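Local coordinates for protein cytochrome c, 1 heme-binding site (Geobacter sulfurreducens, PDB 4RLR) that binds a single heme and probably transfers electrons, as a monoheme c-type cytochrome of low reduction potential that is essential for accepting electrons from an electrode, at residues R69-K74 against W109-W114; S52-Y57 against G64-R69; F56-P61 against N123-T128. All blocks are in the same frame, centred on the assembly; numbering follows the deposited sequence.

Interaction 1: R69-K74 against W109-W114. With HEM (protoporphyrin IX containing Fe), chain B.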
loop_
_atom_site.group_PDB
_atom_site.type_symbol
_atom_site.label_atom_id
_atom_site.label_comp_id
_atom_site.label_asym_id
_atom_site.label_seq_id
_atom_site.Cartn_x
_atom_site.Cartn_y
_atom_site.Cartn_z
ATOM N N ARG A 69 0.752 5.093 -4.249
ATOM C CA ARG A 69 2.036 5.296 -3.613
ATOM C C ARG A 69 3.057 4.303 -4.157
ATOM O O ARG A 69 4.255 4.626 -4.232
ATOM C CB ARG A 69 1.933 5.213 -2.099
ATOM C CG ARG A 69 1.056 6.292 -1.438
ATOM C CD ARG A 69 1.220 7.684 -2.064
ATOM N NE ARG A 69 0.537 8.727 -1.291
ATOM C CZ ARG A 69 1.008 9.258 -0.167
ATOM N NH1 ARG A 69 2.165 8.844 0.356
ATOM N NH2 ARG A 69 0.321 10.196 0.463
ATOM N N LEU A 70 2.599 3.104 -4.545
ATOM C CA LEU A 70 3.514 2.128 -5.135
ATOM C C LEU A 70 3.724 2.266 -6.674
ATOM O O LEU A 70 4.571 1.553 -7.264
ATOM C CB LEU A 70 3.108 0.701 -4.777
ATOM C CG LEU A 70 3.283 0.276 -3.312
ATOM C CD1 LEU A 70 3.070 -1.211 -3.210
ATOM C CD2 LEU A 70 4.647 0.694 -2.737
ATOM N N ASP A 71 2.999 3.179 -7.312
ATOM C CA ASP A 71 3.056 3.273 -8.770
ATOM C C ASP A 71 4.472 3.651 -9.229
ATOM O O ASP A 71 5.114 4.523 -8.632
ATOM C CB ASP A 71 2.053 4.279 -9.308
ATOM C CG ASP A 71 1.783 4.081 -10.802
ATOM O OD1 ASP A 71 1.141 3.077 -11.157
ATOM O OD2 ASP A 71 2.215 4.934 -11.606
ATOM N N ASP A 72 4.949 2.978 -10.280
ATOM C CA ASP A 72 6.305 3.235 -10.807
ATOM C C ASP A 72 6.336 4.454 -11.712
ATOM O O ASP A 72 7.408 4.990 -12.007
ATOM C CB ASP A 72 6.901 2.008 -11.519
ATOM C CG ASP A 72 6.092 1.546 -12.735
ATOM O OD1 ASP A 72 5.255 2.304 -13.244
ATOM O OD2 ASP A 72 6.312 0.389 -13.190
ATOM N N GLY A 73 5.157 4.891 -12.142
ATOM C CA GLY A 73 5.027 6.120 -12.892
ATOM C C GLY A 73 5.090 5.975 -14.409
ATOM O O GLY A 73 5.535 6.892 -15.084
ATOM N N LYS A 74 4.642 4.850 -14.963
ATOM C CA LYS A 74 4.546 4.714 -16.428
ATOM C C LYS A 74 3.076 4.724 -16.889
ATOM O O LYS A 74 2.729 5.291 -17.941
ATOM C CB LYS A 74 5.236 3.441 -16.883
ATOM N N TRP A 109 -5.096 -2.292 -10.835
ATOM C CA TRP A 109 -4.322 -1.147 -10.330
ATOM C C TRP A 109 -5.062 0.195 -10.461
ATOM O O TRP A 109 -4.615 1.104 -11.155
ATOM C CB TRP A 109 -2.978 -1.080 -11.036
ATOM C CG TRP A 109 -1.868 -0.427 -10.231
ATOM C CD1 TRP A 109 -1.208 0.738 -10.516
ATOM C CD2 TRP A 109 -1.301 -0.917 -9.003
ATOM N NE1 TRP A 109 -0.256 0.997 -9.540
ATOM C CE2 TRP A 109 -0.297 -0.010 -8.606
ATOM C CE3 TRP A 109 -1.537 -2.043 -8.210
ATOM C CZ2 TRP A 109 0.468 -0.202 -7.437
ATOM C CZ3 TRP A 109 -0.775 -2.232 -7.053
ATOM C CH2 TRP A 109 0.199 -1.320 -6.682
ATOM N N ASN A 110 -6.177 0.344 -9.756
ATOM C CA ASN A 110 -6.963 1.565 -9.859
ATOM C C ASN A 110 -6.418 2.697 -8.970
ATOM O O ASN A 110 -6.340 2.551 -7.750
ATOM C CB ASN A 110 -8.417 1.267 -9.505
ATOM C CG ASN A 110 -9.372 2.357 -9.972
ATOM O OD1 ASN A 110 -9.127 3.550 -9.799
ATOM N ND2 ASN A 110 -10.480 1.936 -10.579
ATOM N N LEU A 111 -6.079 3.833 -9.581
ATOM C CA LEU A 111 -5.500 4.951 -8.852
ATOM C C LEU A 111 -6.509 5.986 -8.364
ATOM O O LEU A 111 -6.118 6.987 -7.740
ATOM C CB LEU A 111 -4.474 5.679 -9.717
ATOM C CG LEU A 111 -3.387 4.904 -10.455
ATOM C CD1 LEU A 111 -2.314 5.880 -10.929
ATOM C CD2 LEU A 111 -2.745 3.865 -9.589
ATOM N N LYS A 112 -7.793 5.778 -8.653
ATOM C CA LYS A 112 -8.789 6.772 -8.344
ATOM C C LYS A 112 -9.067 6.869 -6.867
ATOM O O LYS A 112 -8.745 5.963 -6.097
ATOM C CB LYS A 112 -10.106 6.447 -9.030
ATOM C CG LYS A 112 -10.096 6.632 -10.521
ATOM C CD LYS A 112 -11.348 6.024 -11.140
ATOM C CE LYS A 112 -11.257 6.032 -12.661
ATOM N NZ LYS A 112 -12.534 5.564 -13.277
ATOM N N LYS A 113 -9.691 7.979 -6.504
ATOM C CA LYS A 113 -10.027 8.309 -5.117
ATOM C C LYS A 113 -11.509 8.002 -4.901
ATOM O O LYS A 113 -12.256 7.831 -5.871
ATOM C CB LYS A 113 -9.700 9.790 -4.814
ATOM C CG LYS A 113 -8.231 9.989 -4.449
ATOM C CD LYS A 113 -7.846 11.420 -4.240
ATOM C CE LYS A 113 -6.336 11.545 -4.022
ATOM N N TRP A 114 -11.927 7.934 -3.638
ATOM C CA TRP A 114 -13.220 7.344 -3.300
ATOM C C TRP A 114 -14.423 8.016 -4.026
ATOM O O TRP A 114 -15.286 7.320 -4.551
ATOM C CB TRP A 114 -13.446 7.359 -1.784
ATOM C CG TRP A 114 -14.818 6.974 -1.369
ATOM C CD1 TRP A 114 -15.772 7.796 -0.847
ATOM C CD2 TRP A 114 -15.402 5.677 -1.439
ATOM N NE1 TRP A 114 -16.912 7.088 -0.584
ATOM C CE2 TRP A 114 -16.712 5.785 -0.936
ATOM C CE3 TRP A 114 -14.947 4.425 -1.879
ATOM C CZ2 TRP A 114 -17.566 4.709 -0.870
ATOM C CZ3 TRP A 114 -15.798 3.356 -1.790
ATOM C CH2 TRP A 114 -17.097 3.505 -1.292
HETATM C CHA HEM B . 2.732 6.789 3.689
HETATM C CHB HEM B . 2.737 2.361 1.754
HETATM C CHC HEM B . 7.342 1.992 3.130
HETATM C CHD HEM B . 7.160 6.109 5.561
HETATM C C1A HEM B . 2.389 5.656 2.978
HETATM C C2A HEM B . 1.156 5.503 2.256
HETATM C C3A HEM B . 1.145 4.283 1.717
HETATM C C4A HEM B . 2.373 3.631 2.080
HETATM C CMA HEM B . 0.033 3.642 0.877
HETATM C CAA HEM B . 0.078 6.594 2.153
HETATM C CBA HEM B . -0.976 6.527 3.257
HETATM C CGA HEM B . -2.043 7.557 2.921
HETATM O O1A HEM B . -2.938 7.301 2.089
HETATM O O2A HEM B . -1.989 8.656 3.486
HETATM C C1B HEM B . 4.002 1.875 1.977
HETATM C C2B HEM B . 4.482 0.619 1.499
HETATM C C3B HEM B . 5.758 0.509 1.865
HETATM C C4B HEM B . 6.110 1.711 2.581
HETATM C CMB HEM B . 3.570 -0.348 0.749
HETATM C CAB HEM B . 6.737 -0.634 1.580
HETATM C CBB HEM B . 6.814 -1.071 0.297
HETATM C C1C HEM B . 7.663 3.048 3.933
HETATM C C2C HEM B . 8.946 3.208 4.573
HETATM C C3C HEM B . 8.905 4.351 5.277
HETATM C C4C HEM B . 7.602 4.940 5.043
HETATM C CMC HEM B . 10.079 2.160 4.478
HETATM C CAC HEM B . 10.005 5.037 6.138
HETATM C CBC HEM B . 11.312 4.950 5.806
HETATM C C1D HEM B . 5.929 6.646 5.313
HETATM C C2D HEM B . 5.466 7.864 5.920
HETATM C C3D HEM B . 4.074 8.085 5.343
HETATM C C4D HEM B . 3.856 6.974 4.443
HETATM C CMD HEM B . 6.242 8.720 6.953
HETATM C CAD HEM B . 3.111 9.238 5.648
HETATM C CBD HEM B . 3.545 10.506 4.923
HETATM C CGD HEM B . 3.260 10.318 3.455
HETATM O O1D HEM B . 2.088 10.220 3.023
HETATM O O2D HEM B . 4.237 10.260 2.696
HETATM N NA HEM B . 3.130 4.508 2.832
HETATM N NB HEM B . 5.020 2.530 2.616
HETATM N NC HEM B . 6.873 4.144 4.219
HETATM N ND HEM B . 4.965 6.147 4.449
HETATM FE FE HEM B . 4.990 4.239 3.532
#
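Asp71 and Trp109 carry the polar part of this contact. The indole NE1 donates to Asp71 OD1 at 3.0 Å, a distinctly bent bond with an N-H...O angle of 131°. OD1 sits in the ring plane and accepts the N-H through its anti lone pair; carboxylate and indole are nearly coplanar. Asp71 reaches the ring with CG anti to its backbone N (chi1 -162°); its second oxygen turns to the backbone, OD2 accepting from Gly73 N at 3.0 Å, from above the carboxylate plane. This is an Asx turn, formed in the loop after helix 65-70, and it ties the carboxylate to that loop. Apolar packing continues along the benzene edge of the indole, where Leu70 CB approaches Trp109 CZ2 at 3.9 Å in the ring plane. The branch of Leu70 serves the cofactor instead, its CD2 lying 3.8 Å from the heme methyl CMB, close to the axial ligand Met84. Leu111 adds a peripheral touch, CD2 to Asp71 OD1 at 4.3 Å. Trp109 also packs on Leu99 and Phe102 of helix 92-106 and makes a cation-pi contact with Lys103, while Leu111 O accepts a hydrogen bond from Arg68 NH1.

Interaction 2: S52-Y57 against G64-R69; sequences SHLIFY and GALMRR. With HEM (protoporphyrin IX containing Fe), chain B.
The edge of the Tyr57 ring meets Ala65, CD1 lying 4.1 Å from the methyl CB, and Leu54 O lies in plane at its edge, while one face is covered by Phe56 CD1, centred over the ring. CE1 approaches the heme propionate carbon CBA obliquely at 3.9 Å. A second flat group is the Arg69 guanidinium: propionate carbon CAA lies over one face, toward the rim, and the carboxylate carbon CGD of the other propionate lies in plane at its edge; the Arg68 guanidinium has Gly64 C and Ala65 N over one face, toward the rim. Arg69 NH1 and NH2 both donate to heme O1D, at 3.0 and 3.1 Å, and a bend at chi2 (-40°) helps carry the chain alongside the porphyrin rim. An alanine here would remove both donors and is likely to leave propionate oxygen O1D without these two bonds and the positive charge beside it, and the group freer to turn. The backbones are joined by Leu66 N donating to Tyr57 O at 3.0 Å, a nearly straight bond (171°) in the first turn of helix 65-70, with Gly64 at the N-cap. Leu66 CD1 packs on Leu54 CD1 at 4.2 Å and also touches heme CMB, with Trp105 against both leucines. Tyr57, just after helix 51-55, and one side of helix 65-70 line a buried wall of the heme pocket, with Leu54 packed behind Leu66 and Arg69 holding a propionate.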
loop_
_atom_site.group_PDB
_atom_site.type_symbol
_atom_site.label_atom_id
_atom_site.label_comp_id
_atom_site.label_asym_id
_atom_site.label_seq_id
_atom_site.Cartn_x
_atom_site.Cartn_y
_atom_site.Cartn_z
ATOM N N SER A 52 -6.160 -6.435 7.553
ATOM C CA SER A 52 -7.225 -5.393 7.624
ATOM C C SER A 52 -6.640 -3.983 7.601
ATOM O O SER A 52 -7.222 -3.069 7.040
ATOM C CB SER A 52 -8.121 -5.564 8.848
ATOM O OG SER A 52 -8.831 -6.771 8.753
ATOM N N HIS A 53 -5.456 -3.805 8.176
ATOM C CA HIS A 53 -4.869 -2.476 8.184
ATOM C C HIS A 53 -4.384 -2.074 6.810
ATOM O O HIS A 53 -4.498 -0.896 6.458
ATOM C CB HIS A 53 -3.775 -2.335 9.245
ATOM C CG HIS A 53 -4.309 -2.131 10.628
ATOM N ND1 HIS A 53 -4.577 -3.179 11.496
ATOM C CD2 HIS A 53 -4.681 -1.002 11.281
ATOM C CE1 HIS A 53 -5.054 -2.698 12.627
ATOM N NE2 HIS A 53 -5.116 -1.380 12.527
ATOM N N LEU A 54 -3.953 -3.048 5.997
ATOM C CA LEU A 54 -3.446 -2.750 4.652
ATOM C C LEU A 54 -4.544 -2.524 3.606
ATOM O O LEU A 54 -4.456 -1.564 2.822
ATOM C CB LEU A 54 -2.483 -3.845 4.177
ATOM C CG LEU A 54 -1.731 -3.587 2.854
ATOM C CD1 LEU A 54 -0.795 -2.366 2.861
ATOM C CD2 LEU A 54 -0.969 -4.842 2.537
ATOM N N ILE A 55 -5.567 -3.379 3.601
ATOM C CA ILE A 55 -6.670 -3.233 2.636
ATOM C C ILE A 55 -7.492 -1.929 2.784
ATOM O O ILE A 55 -8.203 -1.532 1.844
ATOM C CB ILE A 55 -7.573 -4.463 2.621
ATOM C CG1 ILE A 55 -8.447 -4.538 3.876
ATOM C CG2 ILE A 55 -6.719 -5.739 2.427
ATOM C CD1 ILE A 55 -9.598 -5.492 3.739
ATOM N N PHE A 56 -7.352 -1.262 3.941
ATOM C CA PHE A 56 -7.869 0.092 4.178
ATOM C C PHE A 56 -7.491 1.044 3.024
ATOM O O PHE A 56 -8.264 1.960 2.644
ATOM C CB PHE A 56 -7.319 0.601 5.529
ATOM C CG PHE A 56 -7.834 1.958 5.977
ATOM C CD1 PHE A 56 -7.241 3.141 5.508
ATOM C CD2 PHE A 56 -8.855 2.060 6.903
ATOM C CE1 PHE A 56 -7.682 4.367 5.927
ATOM C CE2 PHE A 56 -9.302 3.303 7.327
ATOM C CZ PHE A 56 -8.712 4.449 6.834
ATOM N N TYR A 57 -6.313 0.787 2.461
ATOM C CA TYR A 57 -5.682 1.636 1.457
ATOM C C TYR A 57 -5.875 1.120 0.031
ATOM O O TYR A 57 -5.228 1.581 -0.895
ATOM C CB TYR A 57 -4.195 1.741 1.793
ATOM C CG TYR A 57 -4.026 2.361 3.155
ATOM C CD1 TYR A 57 -4.048 3.746 3.307
ATOM C CD2 TYR A 57 -3.896 1.561 4.312
ATOM C CE1 TYR A 57 -3.915 4.329 4.561
ATOM C CE2 TYR A 57 -3.764 2.138 5.566
ATOM C CZ TYR A 57 -3.792 3.515 5.686
ATOM O OH TYR A 57 -3.679 4.093 6.909
ATOM N N GLY A 64 -7.572 3.516 -3.584
ATOM C CA GLY A 64 -6.449 3.783 -4.459
ATOM C C GLY A 64 -5.102 4.189 -3.852
ATOM O O GLY A 64 -4.125 4.310 -4.593
ATOM N N ALA A 65 -5.006 4.395 -2.537
ATOM C CA ALA A 65 -3.759 4.946 -1.970
ATOM C C ALA A 65 -2.535 4.041 -2.149
ATOM O O ALA A 65 -1.445 4.512 -2.499
ATOM C CB ALA A 65 -3.936 5.305 -0.482
ATOM N N LEU A 66 -2.710 2.744 -1.915
ATOM C CA LEU A 66 -1.604 1.814 -2.061
ATOM C C LEU A 66 -1.153 1.783 -3.510
ATOM O O LEU A 66 0.057 1.695 -3.804
ATOM C CB LEU A 66 -2.046 0.426 -1.623
ATOM C CG LEU A 66 -1.023 -0.688 -1.706
ATOM C CD1 LEU A 66 0.129 -0.393 -0.781
ATOM C CD2 LEU A 66 -1.679 -2.000 -1.361
ATOM N N MET A 67 -2.131 1.851 -4.413
ATOM C CA MET A 67 -1.847 1.865 -5.848
ATOM C C MET A 67 -1.108 3.151 -6.239
ATOM O O MET A 67 -0.077 3.095 -6.926
ATOM C CB MET A 67 -3.126 1.643 -6.672
ATOM C CG MET A 67 -3.805 0.281 -6.432
ATOM S SD MET A 67 -4.730 0.195 -4.839
ATOM C CE MET A 67 -6.429 0.063 -5.408
ATOM N N ARG A 68 -1.578 4.297 -5.750
ATOM C CA ARG A 68 -0.904 5.571 -5.998
ATOM C C ARG A 68 0.533 5.610 -5.453
ATOM O O ARG A 68 1.432 6.120 -6.115
ATOM C CB ARG A 68 -1.688 6.729 -5.410
ATOM C CG ARG A 68 -3.027 7.001 -6.116
ATOM C CD ARG A 68 -3.546 8.347 -5.726
ATOM N NE ARG A 68 -4.050 8.352 -4.365
ATOM C CZ ARG A 68 -5.197 7.801 -3.987
ATOM N NH1 ARG A 68 -5.973 7.180 -4.882
ATOM N NH2 ARG A 68 -5.566 7.863 -2.714
ATOM N N ARG A 69 0.752 5.093 -4.249
ATOM C CA ARG A 69 2.036 5.296 -3.613
ATOM C C ARG A 69 3.057 4.303 -4.157
ATOM O O ARG A 69 4.255 4.626 -4.232
ATOM C CB ARG A 69 1.933 5.213 -2.099
ATOM C CG ARG A 69 1.056 6.292 -1.438
ATOM C CD ARG A 69 1.220 7.684 -2.064
ATOM N NE ARG A 69 0.537 8.727 -1.291
ATOM C CZ ARG A 69 1.008 9.258 -0.167
ATOM N NH1 ARG A 69 2.165 8.844 0.356
ATOM N NH2 ARG A 69 0.321 10.196 0.463
HETATM C CHA HEM B . 2.732 6.789 3.689
HETATM C CHB HEM B . 2.737 2.361 1.754
HETATM C CHC HEM B . 7.342 1.992 3.130
HETATM C CHD HEM B . 7.160 6.109 5.561
HETATM C C1A HEM B . 2.389 5.656 2.978
HETATM C C2A HEM B . 1.156 5.503 2.256
HETATM C C3A HEM B . 1.145 4.283 1.717
HETATM C C4A HEM B . 2.373 3.631 2.080
HETATM C CMA HEM B . 0.033 3.642 0.877
HETATM C CAA HEM B . 0.078 6.594 2.153
HETATM C CBA HEM B . -0.976 6.527 3.257
HETATM C CGA HEM B . -2.043 7.557 2.921
HETATM O O1A HEM B . -2.938 7.301 2.089
HETATM O O2A HEM B . -1.989 8.656 3.486
HETATM C C1B HEM B . 4.002 1.875 1.977
HETATM C C2B HEM B . 4.482 0.619 1.499
HETATM C C3B HEM B . 5.758 0.509 1.865
HETATM C C4B HEM B . 6.110 1.711 2.581
HETATM C CMB HEM B . 3.570 -0.348 0.749
HETATM C CAB HEM B . 6.737 -0.634 1.580
HETATM C CBB HEM B . 6.814 -1.071 0.297
HETATM C C1C HEM B . 7.663 3.048 3.933
HETATM C C2C HEM B . 8.946 3.208 4.573
HETATM C C3C HEM B . 8.905 4.351 5.277
HETATM C C4C HEM B . 7.602 4.940 5.043
HETATM C CMC HEM B . 10.079 2.160 4.478
HETATM C CAC HEM B . 10.005 5.037 6.138
HETATM C CBC HEM B . 11.312 4.950 5.806
HETATM C C1D HEM B . 5.929 6.646 5.313
HETATM C C2D HEM B . 5.466 7.864 5.920
HETATM C C3D HEM B . 4.074 8.085 5.343
HETATM C C4D HEM B . 3.856 6.974 4.443
HETATM C CMD HEM B . 6.242 8.720 6.953
HETATM C CAD HEM B . 3.111 9.238 5.648
HETATM C CBD HEM B . 3.545 10.506 4.923
HETATM C CGD HEM B . 3.260 10.318 3.455
HETATM O O1D HEM B . 2.088 10.220 3.023
HETATM O O2D HEM B . 4.237 10.260 2.696
HETATM N NA HEM B . 3.130 4.508 2.832
HETATM N NB HEM B . 5.020 2.530 2.616
HETATM N NC HEM B . 6.873 4.144 4.219
HETATM N ND HEM B . 4.965 6.147 4.449
HETATM FE FE HEM B . 4.990 4.239 3.532
#

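Interaction 3: F56-P61 against N123-T128; sequences FYTAWP and NAITVT. With HEM (protoporphyrin IX containing Fe), chain B.
Two irregular segments meet here, their backbones nearest at Ala59 and Ile125, whose CA atoms are 6.4 Å apart. Ile125 reaches across with both branches: CG2 comes to 3.8 Å from Ala59 CB, and CD1 lies 3.9 Å from Ala59 CA, so both methyl ends of the isoleucine press on the same side of the alanine. Its CG2 stands anti to the backbone N, with CG1 anti to the carbonyl carbon (chi1 -72°), which lets both arms face the loop. Thr58 is met by Val127, whose CG2 lies 3.8 Å from OG1 and 4.1 Å from Thr58 CG2. That hydroxyl is hydrogen-bonded to Ile55 O, while Val127 O is bonded to Tyr51 OH. Ile125 also packs against Met67 of helix 65-70. The C-terminal tail is thus laid against the loop that joins helices 51-55 and 65-70. With the Thr58 hydroxyl already bonded to Ile55 O, the contact across the two segments rests on the shape fit of methyl groups, an adhesion that is dispersive and not directional.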
loop_
_atom_site.group_PDB
_atom_site.type_symbol
_atom_site.label_atom_id
_atom_site.label_comp_id
_atom_site.label_asym_id
_atom_site.label_seq_id
_atom_site.Cartn_x
_atom_site.Cartn_y
_atom_site.Cartn_z
ATOM N N PHE A 56 -7.352 -1.262 3.941
ATOM C CA PHE A 56 -7.869 0.092 4.178
ATOM C C PHE A 56 -7.491 1.044 3.024
ATOM O O PHE A 56 -8.264 1.960 2.644
ATOM C CB PHE A 56 -7.319 0.601 5.529
ATOM C CG PHE A 56 -7.834 1.958 5.977
ATOM C CD1 PHE A 56 -7.241 3.141 5.508
ATOM C CD2 PHE A 56 -8.855 2.060 6.903
ATOM C CE1 PHE A 56 -7.682 4.367 5.927
ATOM C CE2 PHE A 56 -9.302 3.303 7.327
ATOM C CZ PHE A 56 -8.712 4.449 6.834
ATOM N N TYR A 57 -6.313 0.787 2.461
ATOM C CA TYR A 57 -5.682 1.636 1.457
ATOM C C TYR A 57 -5.875 1.120 0.031
ATOM O O TYR A 57 -5.228 1.581 -0.895
ATOM C CB TYR A 57 -4.195 1.741 1.793
ATOM C CG TYR A 57 -4.026 2.361 3.155
ATOM C CD1 TYR A 57 -4.048 3.746 3.307
ATOM C CD2 TYR A 57 -3.896 1.561 4.312
ATOM C CE1 TYR A 57 -3.915 4.329 4.561
ATOM C CE2 TYR A 57 -3.764 2.138 5.566
ATOM C CZ TYR A 57 -3.792 3.515 5.686
ATOM O OH TYR A 57 -3.679 4.093 6.909
ATOM N N THR A 58 -6.787 0.183 -0.151
ATOM C CA THR A 58 -7.024 -0.354 -1.474
ATOM C C THR A 58 -8.408 0.052 -1.975
ATOM O O THR A 58 -8.488 1.014 -2.699
ATOM C CB THR A 58 -6.753 -1.857 -1.555
ATOM O OG1 THR A 58 -7.656 -2.559 -0.708
ATOM C CG2 THR A 58 -5.297 -2.154 -1.155
ATOM N N ALA A 59 -9.468 -0.662 -1.621
ATOM C CA ALA A 59 -10.815 -0.291 -2.077
ATOM C C ALA A 59 -11.513 0.771 -1.217
ATOM O O ALA A 59 -12.248 1.633 -1.737
ATOM C CB ALA A 59 -11.689 -1.525 -2.143
ATOM N N TRP A 60 -11.326 0.691 0.107
ATOM C CA TRP A 60 -12.104 1.518 1.021
ATOM C C TRP A 60 -11.548 1.364 2.429
ATOM O O TRP A 60 -11.191 0.260 2.827
ATOM C CB TRP A 60 -13.576 1.076 0.994
ATOM C CG TRP A 60 -14.440 1.851 1.934
ATOM C CD1 TRP A 60 -15.069 3.029 1.687
ATOM C CD2 TRP A 60 -14.774 1.483 3.274
ATOM N NE1 TRP A 60 -15.753 3.439 2.806
ATOM C CE2 TRP A 60 -15.602 2.495 3.787
ATOM C CE3 TRP A 60 -14.443 0.394 4.097
ATOM C CZ2 TRP A 60 -16.080 2.471 5.095
ATOM C CZ3 TRP A 60 -14.936 0.361 5.381
ATOM C CH2 TRP A 60 -15.741 1.394 5.866
ATOM N N PRO A 61 -11.486 2.458 3.190
ATOM C CA PRO A 61 -11.878 3.851 2.890
ATOM C C PRO A 61 -10.875 4.713 2.080
ATOM O O PRO A 61 -11.315 5.692 1.458
ATOM C CB PRO A 61 -12.067 4.462 4.287
ATOM C CG PRO A 61 -12.161 3.320 5.216
ATOM C CD PRO A 61 -11.282 2.277 4.633
ATOM N N ASN A 123 -15.509 -3.597 -7.471
ATOM C CA ASN A 123 -15.639 -5.051 -7.488
ATOM C C ASN A 123 -14.348 -5.736 -7.922
ATOM O O ASN A 123 -14.109 -6.884 -7.599
ATOM C CB ASN A 123 -16.793 -5.491 -8.400
ATOM C CG ASN A 123 -18.162 -5.009 -7.909
ATOM O OD1 ASN A 123 -18.426 -4.927 -6.699
ATOM N ND2 ASN A 123 -19.052 -4.719 -8.854
ATOM N N ALA A 124 -13.508 -5.017 -8.646
ATOM C CA ALA A 124 -12.363 -5.627 -9.307
ATOM C C ALA A 124 -11.151 -5.697 -8.385
ATOM O O ALA A 124 -10.098 -6.240 -8.758
ATOM C CB ALA A 124 -12.020 -4.843 -10.537
ATOM N N ILE A 125 -11.300 -5.132 -7.193
ATOM C CA ILE A 125 -10.220 -5.107 -6.210
ATOM C C ILE A 125 -10.358 -6.341 -5.320
ATOM O O ILE A 125 -11.249 -6.404 -4.495
ATOM C CB ILE A 125 -10.273 -3.781 -5.422
ATOM C CG1 ILE A 125 -9.810 -2.633 -6.333
ATOM C CG2 ILE A 125 -9.410 -3.844 -4.198
ATOM C CD1 ILE A 125 -10.037 -1.232 -5.775
ATOM N N THR A 126 -9.483 -7.330 -5.493
ATOM C CA THR A 126 -9.710 -8.648 -4.898
ATOM C C THR A 126 -9.023 -8.884 -3.556
ATOM O O THR A 126 -9.655 -9.368 -2.590
ATOM C CB THR A 126 -9.264 -9.747 -5.873
ATOM O OG1 THR A 126 -7.984 -9.411 -6.410
ATOM C CG2 THR A 126 -10.240 -9.855 -7.018
ATOM N N VAL A 127 -7.715 -8.646 -3.543
ATOM C CA VAL A 127 -6.992 -8.424 -2.328
ATOM C C VAL A 127 -7.138 -9.696 -1.451
ATOM O O VAL A 127 -7.470 -9.652 -0.288
ATOM C CB VAL A 127 -7.503 -7.010 -1.776
ATOM C CG1 VAL A 127 -8.523 -7.090 -0.657
ATOM C CG2 VAL A 127 -6.381 -6.100 -1.496
ATOM N N THR A 128 -6.911 -10.855 -2.069
ATOM C CA THR A 128 -7.135 -12.128 -1.396
ATOM C C THR A 128 -6.261 -12.353 -0.163
ATOM O O THR A 128 -5.044 -12.127 -0.196
ATOM C CB THR A 128 -6.919 -13.295 -2.375
ATOM O OG1 THR A 128 -7.750 -13.085 -3.523
ATOM C CG2 THR A 128 -7.252 -14.630 -1.728
HETATM C CHA HEM B . 2.732 6.789 3.689
HETATM C CHB HEM B . 2.737 2.361 1.754
HETATM C CHC HEM B . 7.342 1.992 3.130
HETATM C CHD HEM B . 7.160 6.109 5.561
HETATM C C1A HEM B . 2.389 5.656 2.978
HETATM C C2A HEM B . 1.156 5.503 2.256
HETATM C C3A HEM B . 1.145 4.283 1.717
HETATM C C4A HEM B . 2.373 3.631 2.080
HETATM C CMA HEM B . 0.033 3.642 0.877
HETATM C CAA HEM B . 0.078 6.594 2.153
HETATM C CBA HEM B . -0.976 6.527 3.257
HETATM C CGA HEM B . -2.043 7.557 2.921
HETATM O O1A HEM B . -2.938 7.301 2.089
HETATM O O2A HEM B . -1.989 8.656 3.486
HETATM C C1B HEM B . 4.002 1.875 1.977
HETATM C C2B HEM B . 4.482 0.619 1.499
HETATM C C3B HEM B . 5.758 0.509 1.865
HETATM C C4B HEM B . 6.110 1.711 2.581
HETATM C CMB HEM B . 3.570 -0.348 0.749
HETATM C CAB HEM B . 6.737 -0.634 1.580
HETATM C CBB HEM B . 6.814 -1.071 0.297
HETATM C C1C HEM B . 7.663 3.048 3.933
HETATM C C2C HEM B . 8.946 3.208 4.573
HETATM C C3C HEM B . 8.905 4.351 5.277
HETATM C C4C HEM B . 7.602 4.940 5.043
HETATM C CMC HEM B . 10.079 2.160 4.478
HETATM C CAC HEM B . 10.005 5.037 6.138
HETATM C CBC HEM B . 11.312 4.950 5.806
HETATM C C1D HEM B . 5.929 6.646 5.313
HETATM C C2D HEM B . 5.466 7.864 5.920
HETATM C C3D HEM B . 4.074 8.085 5.343
HETATM C C4D HEM B . 3.856 6.974 4.443
HETATM C CMD HEM B . 6.242 8.720 6.953
HETATM C CAD HEM B . 3.111 9.238 5.648
HETATM C CBD HEM B . 3.545 10.506 4.923
HETATM C CGD HEM B . 3.260 10.318 3.455
HETATM O O1D HEM B . 2.088 10.220 3.023
HETATM O O2D HEM B . 4.237 10.260 2.696
HETATM N NA HEM B . 3.130 4.508 2.832
HETATM N NB HEM B . 5.020 2.530 2.616
HETATM N NC HEM B . 6.873 4.144 4.219
HETATM N ND HEM B . 4.965 6.147 4.449
HETATM FE FE HEM B . 4.990 4.239 3.532
#

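Overall arrangement
Interaction 2 is the buried core of the set, close to the centre of the chain; interactions 1 and 3 are partly buried and lie farther out. Interactions 1 and 2 share Arg69 and helix 65-70, so the two ends of this short helix are fixed separately: its start against residues 52-57, its end against 109-114. Interaction 3 shares Phe56 and Tyr57 with interaction 2, and Gly64 N lies 2.8 Å from Thr58 O, a probable hydrogen bond between them. Chemistry follows place: a backbone bond amid leucines beside the heme in interaction 2, a carboxylate-indole bond in interaction 1, van der Waals packing, mostly of methyl groups, in interaction 3. Trp114 and Trp60 link the outer two edge-to-face.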